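Local coordinates for pirin family protein (Acinetobacter baumannii, PDB 6D0P) that probably acts as a metal-dependent quercetin 2,3-dioxygenase of the pirin family, built from two cupin domains and binding a metal ion in the N-terminal one, at residues E212-V215 with N221-E224; T206-L211 with V236-N241. All coordinates share one frame; numbering follows the deposited sequence.

Contact 1: residues E212-V215 with N221-E224; sequences EGAV and NRLE
A beta hairpin of the C-terminal cupin domain brings V215, on strand 214-217, against L223, on strand 221-224, an edge strand of its four-stranded antiparallel sheet. The two residues form a hydrogen-bonded antiparallel pair: V215 N donates to L223 O at 3.0 Å, in the carbonyl plane, and L223 N returns a bond to V215 O at 2.8 Å, tilted 28° from that carbonyl's plane. L223 O also receives the CA-H of A214 (CA to O 3.2 Å). The side chains of V215 and L223 share the inner face, where branched aliphatic residues suit the packing on V210 of strand 205-210; their own meeting is loose, V215 CG1 lying 4.5 Å from L223 CB in the conformer described.

The other face is polar and more open. Here R222 and E224 meet alongside the small methyl of A214. R222 starts with CG anti to its backbone N and stays extended to NE, whereas E224 folds back at chi2 (-73°), and the two ends meet: R222 NE donates to E224 OE2 at 2.8 Å in a salt bridge. A214 CB lies beside this pair, 3.8 Å from R222 NH2 and oblique to the guanidinium; a methyl is small enough to sit next to both charged ends. G213 marks the corner where the chain leaves the other sheet; its positive phi (114°) suits glycine, which has no CB to meet the preceding carbonyl oxygen. One water donates both to G213 O, at 2.6 Å, and to E224 OE1.

Contact 2: residues T206-L211 with V236-N241; sequences TLVVVL and VEFSLN
V208, F238 and T206 carry most of this buried contact, which lies between the two facing sheets of the C-terminal cupin beta-sandwich. Strand 206-210 belongs to the larger sheet and strand 237-241 to the smaller; they run nearly parallel, 6° apart in direction, but their axes stay 10.6 Å from each other. No hydrogen bond crosses that interval, and side chains alone span it.

V208 gives each of its methyls a different partner. CG2 reaches the phenyl ring at F238 CE2, 3.7 Å away, while CG1 meets L240 CD2 tip to tip at 4.1 Å. A beta-branched residue thus fills two positions in the sandwich interior from one site on a strand. F238 brings the large flat group that bridges much of the gap. Its chi1 of 65° sets CG between the backbone N and the carbonyl carbon, and the F238 and V208 side chains run past one another, pointing opposite ways. Both V208 CG2 and T206 CG2 come to the ring obliquely. V200 and L231 also pack on F238.

T206 suits this buried place because its two branches have separate tasks. OG1 is hydrogen-bonded to the carbonyl oxygen of H204, which satisfies the buried hydroxyl, and the methyl is left to pack across the sandwich. That methyl, placed anti to the backbone N, puts T206 CG2 3.8 Å from F238 CE1.

In the fold
Contact 1 is hairpin pairing within one sheet, with a buried aliphatic face and a charged, more open one; contact 2 is wholly buried packing between two sheets. Accordingly, contact 1 relies on backbone bonds, a salt bridge and a water, contact 2 on apolar groups alone. The hairpin lies, in sequence, inside the loop that contact 2 closes, and strands 214-217 and 237-242 are neighbours in one sheet. V215 is common ground between the contacts: in the conformer described, its side chain touches both V210 and L240. The inner face of contact 1 thus continues the sandwich interior of contact 2.

Contact 1: residues E212-V215 with N221-E224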
ATOM      1  N   GLU A 212       1.070  -8.216  11.297  1.00 16.49           N
ATOM      2  CA  GLU A 212       0.764  -9.245  12.268  1.00 18.81           C
ATOM      3  C   GLU A 212       2.087  -9.780  12.812  1.00 17.85           C
ATOM      4  O   GLU A 212       3.038  -9.899  12.063  1.00 17.30           O
ATOM      5  CB  GLU A 212      -0.028 -10.358  11.572  1.00 22.32           C
ATOM      6  CG  GLU A 212      -0.576 -11.428  12.482  1.00 27.27           C
ATOM      7  CD  GLU A 212      -1.168 -12.591  11.688  1.00 35.21           C
ATOM      8  OE1 GLU A 212      -2.176 -12.368  10.914  1.00 36.09           O
ATOM      9  OE2 GLU A 212      -0.611 -13.706  11.792  1.00 39.71           O
ATOM     10  N   GLY A 213       2.134 -10.056  14.110  1.00 17.76           N
ATOM     11  CA  GLY A 213       3.326 -10.618  14.726  1.00 18.57           C
ATOM     12  C   GLY A 213       3.968  -9.665  15.709  1.00 19.18           C
ATOM     13  O   GLY A 213       3.284  -8.838  16.343  1.00 18.12           O
ATOM     14  N   ALA A 214       5.294  -9.776  15.818  1.00 18.58           N
ATOM     15  CA  ALA A 214       6.066  -9.007  16.800  1.00 18.79           C
ATOM     16  C   ALA A 214       7.533  -9.026  16.392  1.00 18.53           C
ATOM     17  O   ALA A 214       8.127 -10.117  16.261  1.00 19.14           O
ATOM     18  CB  ALA A 214       5.910  -9.614  18.166  1.00 20.55           C
ATOM     19  N   VAL A 215       8.104  -7.839  16.188  0.50 17.41           N
ATOM     20  CA  VAL A 215       9.478  -7.722  15.736  0.50 17.15           C
ATOM     21  C   VAL A 215      10.157  -6.537  16.440  0.50 17.02           C
ATOM     22  O   VAL A 215       9.529  -5.480  16.665  0.50 16.58           O
ATOM     23  CB  VAL A 215       9.516  -7.581  14.206  0.50 16.99           C
ATOM     24  CG1 VAL A 215       8.588  -6.478  13.722  0.50 16.42           C
ATOM     25  CG2 VAL A 215      10.927  -7.374  13.682  0.50 16.88           C
ATOM     26  N   ASN A 221      13.526  -1.668  20.191  1.00 24.19           N
ATOM     27  CA  ASN A 221      12.108  -1.246  20.167  1.00 23.57           C
ATOM     28  C   ASN A 221      11.232  -2.338  19.556  1.00 21.43           C
ATOM     29  O   ASN A 221      11.313  -2.643  18.370  1.00 20.34           O
ATOM     30  CB  ASN A 221      11.920   0.088  19.443  1.00 26.91           C
ATOM     31  CG  ASN A 221      12.420   1.260  20.266  1.00 30.33           C
ATOM     32  OD1 ASN A 221      13.483   1.783  19.971  1.00 27.27           O
ATOM     33  ND2 ASN A 221      11.669   1.668  21.290  1.00 31.19           N
ATOM     34  N   ARG A 222      10.351  -2.886  20.374  1.00 21.11           N
ATOM     35  CA  ARG A 222       9.485  -3.940  19.914  1.00 22.16           C
ATOM     36  C   ARG A 222       8.200  -3.361  19.323  1.00 21.80           C
ATOM     37  O   ARG A 222       7.615  -2.434  19.869  1.00 22.14           O
ATOM     38  CB  ARG A 222       9.183  -4.878  21.076  1.00 24.17           C
ATOM     39  CG  ARG A 222       8.280  -6.037  20.697  1.00 24.37           C
ATOM     40  CD  ARG A 222       8.324  -7.070  21.794  1.00 26.61           C
ATOM     41  NE  ARG A 222       7.298  -8.073  21.590  1.00 28.47           N
ATOM     42  CZ  ARG A 222       7.349  -9.280  22.097  1.00 30.72           C
ATOM     43  NH1 ARG A 222       8.399  -9.630  22.826  1.00 31.82           N
ATOM     44  NH2 ARG A 222       6.359 -10.124  21.881  1.00 29.62           N
ATOM     45  N   LEU A 223       7.774  -3.932  18.204  1.00 20.88           N
ATOM     46  CA  LEU A 223       6.566  -3.522  17.496  1.00 21.25           C
ATOM     47  C   LEU A 223       5.615  -4.717  17.401  1.00 23.33           C
ATOM     48  O   LEU A 223       6.055  -5.814  17.073  1.00 22.78           O
ATOM     49  CB  LEU A 223       6.911  -3.073  16.081  1.00 21.57           C
ATOM     50  CG  LEU A 223       7.933  -1.955  15.930  1.00 23.11           C
ATOM     51  CD1 LEU A 223       8.177  -1.708  14.456  1.00 25.54           C
ATOM     52  CD2 LEU A 223       7.460  -0.678  16.623  1.00 24.63           C
ATOM     53  N   GLU A 224       4.328  -4.477  17.650  1.00 21.40           N
ATOM     54  CA  GLU A 224       3.288  -5.500  17.531  1.00 23.09           C
ATOM     55  C   GLU A 224       2.482  -5.278  16.241  1.00 21.09           C
ATOM     56  O   GLU A 224       2.749  -4.348  15.473  1.00 19.59           O
ATOM     57  CB  GLU A 224       2.357  -5.418  18.743  1.00 27.42           C
ATOM     58  CG  GLU A 224       3.103  -5.440  20.072  1.00 33.38           C
ATOM     59  CD  GLU A 224       3.663  -6.811  20.427  1.00 35.59           C
ATOM     60  OE1 GLU A 224       2.892  -7.812  20.314  1.00 35.04           O
ATOM     61  OE2 GLU A 224       4.855  -6.881  20.835  1.00 35.88           O
TER
HETATM   62  O   HOH W   1       1.218  -8.490  17.861  1.00 40.75           O

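Contact 2: residues T206-L211 with V236-N241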
ATOM      1  N   THR A 206      11.442   6.091   5.769  1.00 13.73           N
ATOM      2  CA  THR A 206      11.525   4.685   6.030  1.00 13.69           C
ATOM      3  C   THR A 206      10.440   4.315   7.031  1.00 13.06           C
ATOM      4  O   THR A 206      10.465   4.778   8.195  1.00 12.77           O
ATOM      5  CB  THR A 206      12.910   4.299   6.565  1.00 15.81           C
ATOM      6  OG1 THR A 206      13.917   4.672   5.621  1.00 18.64           O
ATOM      7  CG2 THR A 206      13.021   2.816   6.829  1.00 15.75           C
ATOM      8  N   LEU A 207       9.456   3.565   6.553  1.00 12.72           N
ATOM      9  CA  LEU A 207       8.353   3.123   7.370  1.00 12.59           C
ATOM     10  C   LEU A 207       8.395   1.599   7.497  1.00 13.06           C
ATOM     11  O   LEU A 207       8.526   0.898   6.478  1.00 14.36           O
ATOM     12  CB  LEU A 207       7.043   3.564   6.710  1.00 12.69           C
ATOM     13  CG  LEU A 207       6.955   5.033   6.330  1.00 13.16           C
ATOM     14  CD1 LEU A 207       5.688   5.282   5.546  1.00 13.57           C
ATOM     15  CD2 LEU A 207       7.010   5.922   7.577  1.00 14.05           C
ATOM     16  N   VAL A 208       8.316   1.093   8.723  1.00 12.94           N
ATOM     17  CA  VAL A 208       8.250  -0.351   8.982  1.00 13.73           C
ATOM     18  C   VAL A 208       6.826  -0.650   9.431  1.00 13.98           C
ATOM     19  O   VAL A 208       6.366  -0.133  10.450  1.00 13.20           O
ATOM     20  CB  VAL A 208       9.271  -0.809  10.031  1.00 15.03           C
ATOM     21  CG1 VAL A 208       9.148  -2.296  10.346  1.00 15.45           C
ATOM     22  CG2 VAL A 208      10.678  -0.438   9.585  1.00 15.71           C
ATOM     23  N   VAL A 209       6.124  -1.401   8.607  1.00 13.47           N
ATOM     24  CA  VAL A 209       4.737  -1.741   8.889  1.00 14.17           C
ATOM     25  C   VAL A 209       4.681  -3.204   9.344  1.00 14.54           C
ATOM     26  O   VAL A 209       5.163  -4.086   8.640  1.00 14.91           O
ATOM     27  CB  VAL A 209       3.833  -1.515   7.669  1.00 14.73           C
ATOM     28  CG1 VAL A 209       2.377  -1.875   7.973  1.00 16.34           C
ATOM     29  CG2 VAL A 209       3.933  -0.088   7.170  1.00 15.77           C
ATOM     30  N   VAL A 210       4.145  -3.417  10.538  1.00 13.14           N
ATOM     31  CA  VAL A 210       3.949  -4.732  11.061  1.00 14.78           C
ATOM     32  C   VAL A 210       2.455  -5.030  10.961  1.00 14.10           C
ATOM     33  O   VAL A 210       1.662  -4.441  11.662  1.00 14.85           O
ATOM     34  CB  VAL A 210       4.472  -4.858  12.504  1.00 15.63           C
ATOM     35  CG1 VAL A 210       4.255  -6.262  13.063  1.00 16.41           C
ATOM     36  CG2 VAL A 210       5.932  -4.465  12.576  1.00 17.70           C
ATOM     37  N   LEU A 211       2.082  -5.935  10.065  1.00 14.12           N
ATOM     38  CA  LEU A 211       0.688  -6.281   9.895  1.00 14.73           C
ATOM     39  C   LEU A 211       0.230  -7.237  10.995  1.00 15.96           C
ATOM     40  O   LEU A 211      -0.859  -7.058  11.576  1.00 14.78           O
ATOM     41  CB  LEU A 211       0.485  -6.921   8.519  1.00 15.36           C
ATOM     42  CG  LEU A 211       0.853  -6.052   7.324  1.00 15.65           C
ATOM     43  CD1 LEU A 211       0.728  -6.859   6.039  1.00 16.60           C
ATOM     44  CD2 LEU A 211       0.004  -4.795   7.256  1.00 15.94           C
ATOM     45  N   VAL A 236      21.391   4.684   6.925  1.00 21.61           N
ATOM     46  CA  VAL A 236      21.169   3.756   5.825  1.00 23.46           C
ATOM     47  C   VAL A 236      20.787   2.369   6.327  1.00 24.62           C
ATOM     48  O   VAL A 236      20.440   1.531   5.504  1.00 30.30           O
ATOM     49  CB  VAL A 236      22.400   3.644   4.907  1.00 25.12           C
ATOM     50  CG1 VAL A 236      22.643   4.922   4.146  1.00 25.23           C
ATOM     51  CG2 VAL A 236      23.648   3.200   5.662  1.00 26.55           C
ATOM     52  N   GLU A 237      20.843   2.081   7.604  1.00 22.82           N
ATOM     53  CA  GLU A 237      20.538   0.696   7.935  1.00 25.61           C
ATOM     54  C   GLU A 237      19.730   0.579   9.225  1.00 24.05           C
ATOM     55  O   GLU A 237      19.755   1.456  10.100  1.00 21.99           O
ATOM     56  CB  GLU A 237      21.839  -0.105   8.025  1.00 30.01           C
ATOM     57  CG  GLU A 237      22.426  -0.186   9.413  1.00 33.50           C
ATOM     58  CD  GLU A 237      23.702  -1.008   9.519  1.00 40.18           C
ATOM     59  OE1 GLU A 237      24.654  -0.679   8.806  1.00 40.12           O
ATOM     60  OE2 GLU A 237      23.733  -1.987  10.316  1.00 45.35           O
ATOM     61  N   PHE A 238      19.021  -0.538   9.310  1.00 21.47           N
ATOM     62  CA  PHE A 238      18.307  -0.893  10.507  1.00 19.96           C
ATOM     63  C   PHE A 238      18.165  -2.412  10.531  1.00 20.02           C
ATOM     64  O   PHE A 238      18.354  -3.077   9.495  1.00 20.28           O
ATOM     65  CB  PHE A 238      16.952  -0.185  10.590  1.00 20.04           C
ATOM     66  CG  PHE A 238      15.950  -0.569   9.534  1.00 19.69           C
ATOM     67  CD1 PHE A 238      15.974   0.030   8.287  1.00 19.29           C
ATOM     68  CD2 PHE A 238      14.972  -1.522   9.798  1.00 19.26           C
ATOM     69  CE1 PHE A 238      15.056  -0.327   7.307  1.00 18.71           C
ATOM     70  CE2 PHE A 238      14.035  -1.856   8.830  1.00 19.64           C
ATOM     71  CZ  PHE A 238      14.076  -1.258   7.585  1.00 18.17           C
ATOM     72  N   SER A 239      17.818  -2.928  11.688  1.00 19.10           N
ATOM     73  CA  SER A 239      17.677  -4.370  11.866  1.00 19.44           C
ATOM     74  C   SER A 239      16.273  -4.713  12.364  1.00 18.47           C
ATOM     75  O   SER A 239      15.617  -3.921  13.078  1.00 17.78           O
ATOM     76  CB  SER A 239      18.729  -4.920  12.803  1.00 21.00           C
ATOM     77  OG  SER A 239      18.509  -4.511  14.152  1.00 22.04           O
ATOM     78  N   LEU A 240      15.838  -5.904  11.997  1.00 17.52           N
ATOM     79  CA  LEU A 240      14.580  -6.458  12.448  1.00 19.27           C
ATOM     80  C   LEU A 240      14.860  -7.860  13.004  1.00 19.67           C
ATOM     81  O   LEU A 240      15.547  -8.674  12.366  1.00 21.31           O
ATOM     82  CB  LEU A 240      13.588  -6.541  11.286  1.00 18.31           C
ATOM     83  CG  LEU A 240      13.095  -5.235  10.672  1.00 18.41           C
ATOM     84  CD1 LEU A 240      12.116  -5.534   9.551  1.00 19.85           C
ATOM     85  CD2 LEU A 240      12.424  -4.349  11.709  1.00 18.49           C
ATOM     86  N   ASN A 241      14.325  -8.136  14.172  1.00 20.04           N
ATOM     87  CA  ASN A 241      14.524  -9.426  14.842  1.00 21.06           C
ATOM     88  C   ASN A 241      13.151  -9.922  15.274  1.00 20.12           C
ATOM     89  O   ASN A 241      12.541  -9.317  16.148  1.00 19.84           O
ATOM     90  CB  ASN A 241      15.473  -9.273  16.035  1.00 24.65           C
ATOM     91  CG  ASN A 241      16.081 -10.583  16.499  1.00 29.25           C
ATOM     92  OD1 ASN A 241      15.692 -11.657  16.042  1.00 32.23           O
ATOM     93  ND2 ASN A 241      17.054 -10.495  17.395  1.00 30.47           N
TER